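Local coordinates for uncharacterized protein HtdX (Mycobacterium tuberculosis, PDB 4OOB) that catalyses the reversible hydration of trans-2-enoyl-CoA to (3R)-3-hydroxyacyl-CoA, preferring C8 to C12 chains, at residues 172-177 / 188-193. Numbering follows the deposited sequence.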
ATOM      1  N   ASN A 172       0.671 -10.699  -6.908  1.00 16.02           N
ATOM      2  CA  ASN A 172      -0.167 -10.408  -8.088  1.00 16.12           C
ATOM      3  C   ASN A 172       0.776 -10.151  -9.255  1.00 15.40           C
ATOM      4  O   ASN A 172       1.576  -9.188  -9.234  1.00 15.63           O
ATOM      5  CB  ASN A 172      -1.092  -9.225  -7.765  1.00 16.82           C
ATOM      6  CG  ASN A 172      -1.839  -8.668  -8.954  1.00 16.87           C
ATOM      7  OD1 ASN A 172      -1.852  -9.225  -9.993  1.00 17.21           O
ATOM      8  ND2 ASN A 172      -2.464  -7.515  -8.767  1.00 16.71           N
ATOM      9  N   PRO A 173       0.748 -11.066 -10.256  1.00 14.93           N
ATOM     10  CA  PRO A 173       1.725 -11.074 -11.362  1.00 14.19           C
ATOM     11  C   PRO A 173       1.672  -9.914 -12.354  1.00 13.68           C
ATOM     12  O   PRO A 173       2.474  -9.913 -13.333  1.00 13.33           O
ATOM     13  CB  PRO A 173       1.429 -12.382 -12.084  1.00 14.48           C
ATOM     14  CG  PRO A 173       0.023 -12.715 -11.768  1.00 14.33           C
ATOM     15  CD  PRO A 173      -0.321 -12.062 -10.465  1.00 14.25           C
ATOM     16  N   ILE A 174       0.738  -8.970 -12.188  1.00 12.54           N
ATOM     17  CA  ILE A 174       0.801  -7.752 -13.025  1.00 12.38           C
ATOM     18  C   ILE A 174       1.998  -6.875 -12.642  1.00 12.37           C
ATOM     19  O   ILE A 174       2.351  -6.001 -13.385  1.00 12.35           O
ATOM     20  CB  ILE A 174      -0.436  -6.864 -12.951  1.00 12.39           C
ATOM     21  CG1 ILE A 174      -0.509  -6.246 -11.526  1.00 12.17           C
ATOM     22  CG2 ILE A 174      -1.719  -7.625 -13.307  1.00 12.39           C
ATOM     23  CD1 ILE A 174      -1.735  -5.418 -11.283  1.00 12.08           C
ATOM     24  N   HIS A 175       2.599  -7.084 -11.478  1.00 13.28           N
ATOM     25  CA  HIS A 175       3.850  -6.377 -11.072  1.00 13.95           C
ATOM     26  C   HIS A 175       5.135  -7.063 -11.520  1.00 14.85           C
ATOM     27  O   HIS A 175       6.185  -6.451 -11.471  1.00 15.67           O
ATOM     28  CB  HIS A 175       3.888  -6.261  -9.555  1.00 14.10           C
ATOM     29  CG  HIS A 175       2.638  -5.708  -8.999  1.00 14.59           C
ATOM     30  ND1 HIS A 175       1.828  -6.416  -8.132  1.00 15.68           N
ATOM     31  CD2 HIS A 175       2.003  -4.547  -9.252  1.00 14.03           C
ATOM     32  CE1 HIS A 175       0.769  -5.694  -7.848  1.00 14.57           C
ATOM     33  NE2 HIS A 175       0.854  -4.560  -8.515  1.00 14.79           N
ATOM     34  N   THR A 176       5.056  -8.328 -11.971  1.00 15.88           N
ATOM     35  CA  THR A 176       6.264  -9.119 -12.301  1.00 16.33           C
ATOM     36  C   THR A 176       6.286  -9.795 -13.685  1.00 17.23           C
ATOM     37  O   THR A 176       7.367 -10.050 -14.207  1.00 17.75           O
ATOM     38  CB  THR A 176       6.535 -10.187 -11.223  1.00 15.66           C
ATOM     39  OG1 THR A 176       5.461 -11.113 -11.205  1.00 15.59           O
ATOM     40  CG2 THR A 176       6.597  -9.536  -9.860  1.00 15.40           C
ATOM     41  N   ASN A 177       5.132 -10.066 -14.283  1.00 17.38           N
ATOM     42  CA  ASN A 177       5.081 -10.713 -15.580  1.00 18.71           C
ATOM     43  C   ASN A 177       4.324  -9.884 -16.604  1.00 18.63           C
ATOM     44  O   ASN A 177       3.133  -9.650 -16.441  1.00 19.78           O
ATOM     45  CB  ASN A 177       4.450 -12.094 -15.450  1.00 19.90           C
ATOM     46  CG  ASN A 177       4.566 -12.916 -16.719  1.00 21.42           C
ATOM     47  OD1 ASN A 177       4.677 -12.406 -17.822  1.00 26.53           O
ATOM     48  ND2 ASN A 177       4.526 -14.175 -16.564  1.00 21.44           N
ATOM     49  N   THR A 188       3.143  -2.309 -19.417  1.00 21.84           N
ATOM     50  CA  THR A 188       4.271  -3.038 -18.848  1.00 22.24           C
ATOM     51  C   THR A 188       3.851  -3.454 -17.454  1.00 21.13           C
ATOM     52  O   THR A 188       2.751  -3.099 -16.989  1.00 20.67           O
ATOM     53  CB  THR A 188       5.547  -2.157 -18.725  1.00 24.24           C
ATOM     54  OG1 THR A 188       5.406  -1.204 -17.646  1.00 26.16           O
ATOM     55  CG2 THR A 188       5.783  -1.406 -19.923  1.00 24.91           C
ATOM     56  N   VAL A 189       4.745  -4.157 -16.773  1.00 20.02           N
ATOM     57  CA  VAL A 189       4.575  -4.487 -15.352  1.00 18.92           C
ATOM     58  C   VAL A 189       4.527  -3.202 -14.540  1.00 18.18           C
ATOM     59  O   VAL A 189       5.075  -2.207 -14.973  1.00 18.21           O
ATOM     60  CB  VAL A 189       5.728  -5.373 -14.890  1.00 19.20           C
ATOM     61  CG1 VAL A 189       5.549  -6.752 -15.499  1.00 19.65           C
ATOM     62  CG2 VAL A 189       7.087  -4.791 -15.332  1.00 19.04           C
ATOM     63  N   ILE A 190       3.825  -3.187 -13.403  1.00 17.31           N
ATOM     64  CA  ILE A 190       3.657  -1.958 -12.637  1.00 16.17           C
ATOM     65  C   ILE A 190       4.047  -2.204 -11.186  1.00 14.38           C
ATOM     66  O   ILE A 190       3.962  -3.314 -10.747  1.00 13.40           O
ATOM     67  CB  ILE A 190       2.209  -1.395 -12.738  1.00 17.40           C
ATOM     68  CG1 ILE A 190       1.263  -2.296 -11.984  1.00 17.23           C
ATOM     69  CG2 ILE A 190       1.813  -1.202 -14.205  1.00 18.64           C
ATOM     70  CD1 ILE A 190      -0.217  -2.009 -12.062  1.00 17.58           C
ATOM     71  N   ALA A 191       4.495  -1.160 -10.471  1.00 13.30           N
ATOM     72  CA  ALA A 191       4.812  -1.267  -9.051  1.00 12.91           C
ATOM     73  C   ALA A 191       3.544  -1.496  -8.266  1.00 12.19           C
ATOM     74  O   ALA A 191       2.515  -0.958  -8.608  1.00 11.19           O
ATOM     75  CB  ALA A 191       5.476   0.003  -8.533  1.00 12.33           C
ATOM     76  N   HIS A 192       3.654  -2.246  -7.189  1.00 12.33           N
ATOM     77  CA  HIS A 192       2.574  -2.313  -6.173  1.00 12.18           C
ATOM     78  C   HIS A 192       2.353  -0.935  -5.554  1.00 11.61           C
ATOM     79  O   HIS A 192       3.309  -0.176  -5.348  1.00 11.39           O
ATOM     80  CB  HIS A 192       2.916  -3.242  -5.022  1.00 12.73           C
ATOM     81  CG  HIS A 192       3.496  -4.545  -5.428  1.00 13.61           C
ATOM     82  ND1 HIS A 192       2.974  -5.751  -5.002  1.00 14.96           N
ATOM     83  CD2 HIS A 192       4.581  -4.848  -6.168  1.00 14.42           C
ATOM     84  CE1 HIS A 192       3.690  -6.744  -5.502  1.00 14.62           C
ATOM     85  NE2 HIS A 192       4.663  -6.224  -6.225  1.00 15.16           N
ATOM     86  N   GLY A 193       1.087  -0.601  -5.254  1.00 11.42           N
ATOM     87  CA  GLY A 193       0.782   0.649  -4.605  1.00 11.40           C
ATOM     88  C   GLY A 193       1.496   0.758  -3.292  1.00 11.64           C
ATOM     89  O   GLY A 193       2.027   1.823  -2.975  1.00 12.10           O
TER
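H175 and H192 stack face to face, with ring centroids 3.7 Å apart and planes 24° from parallel. ND1 of H175 sits over the centre of the H192 ring, 3.2 Å from its CE1. On the opposite face of the H175 ring lies CG1 of I174. The imidazole is therefore sandwiched. Its CG is anti to the carbonyl carbon (chi1 -50°), which swings the ring between these two neighbours. Beside it, CG1 of I190 comes within 3.6 Å of H175 CD2.

Residues 172-175 form a type I turn. With D170 they spell the D-x-N-P-x-H signature of R-specific (MaoC-type) hydratases of the hotdog fold. In such relatives the aspartate and the histidine are the catalytic pair, so D170 and H175 probably serve here.

The backbones are tied by one hydrogen bond, I190 N to I174 O (3.2 Å, 153° at the hydrogen). V189 CA also gives a CH...O contact to I174 O. A second, from H175 CA to I190 O, spans 3.1 Å. V189 packs on backbone: CB faces H175 O, and CG1 lies 3.5 Å from N177 C. The CD1 tips of I174 and I190 meet at 3.8 Å. Beyond the stack, Y164 of helix 158-167 meets the H192 ring edge-to-face.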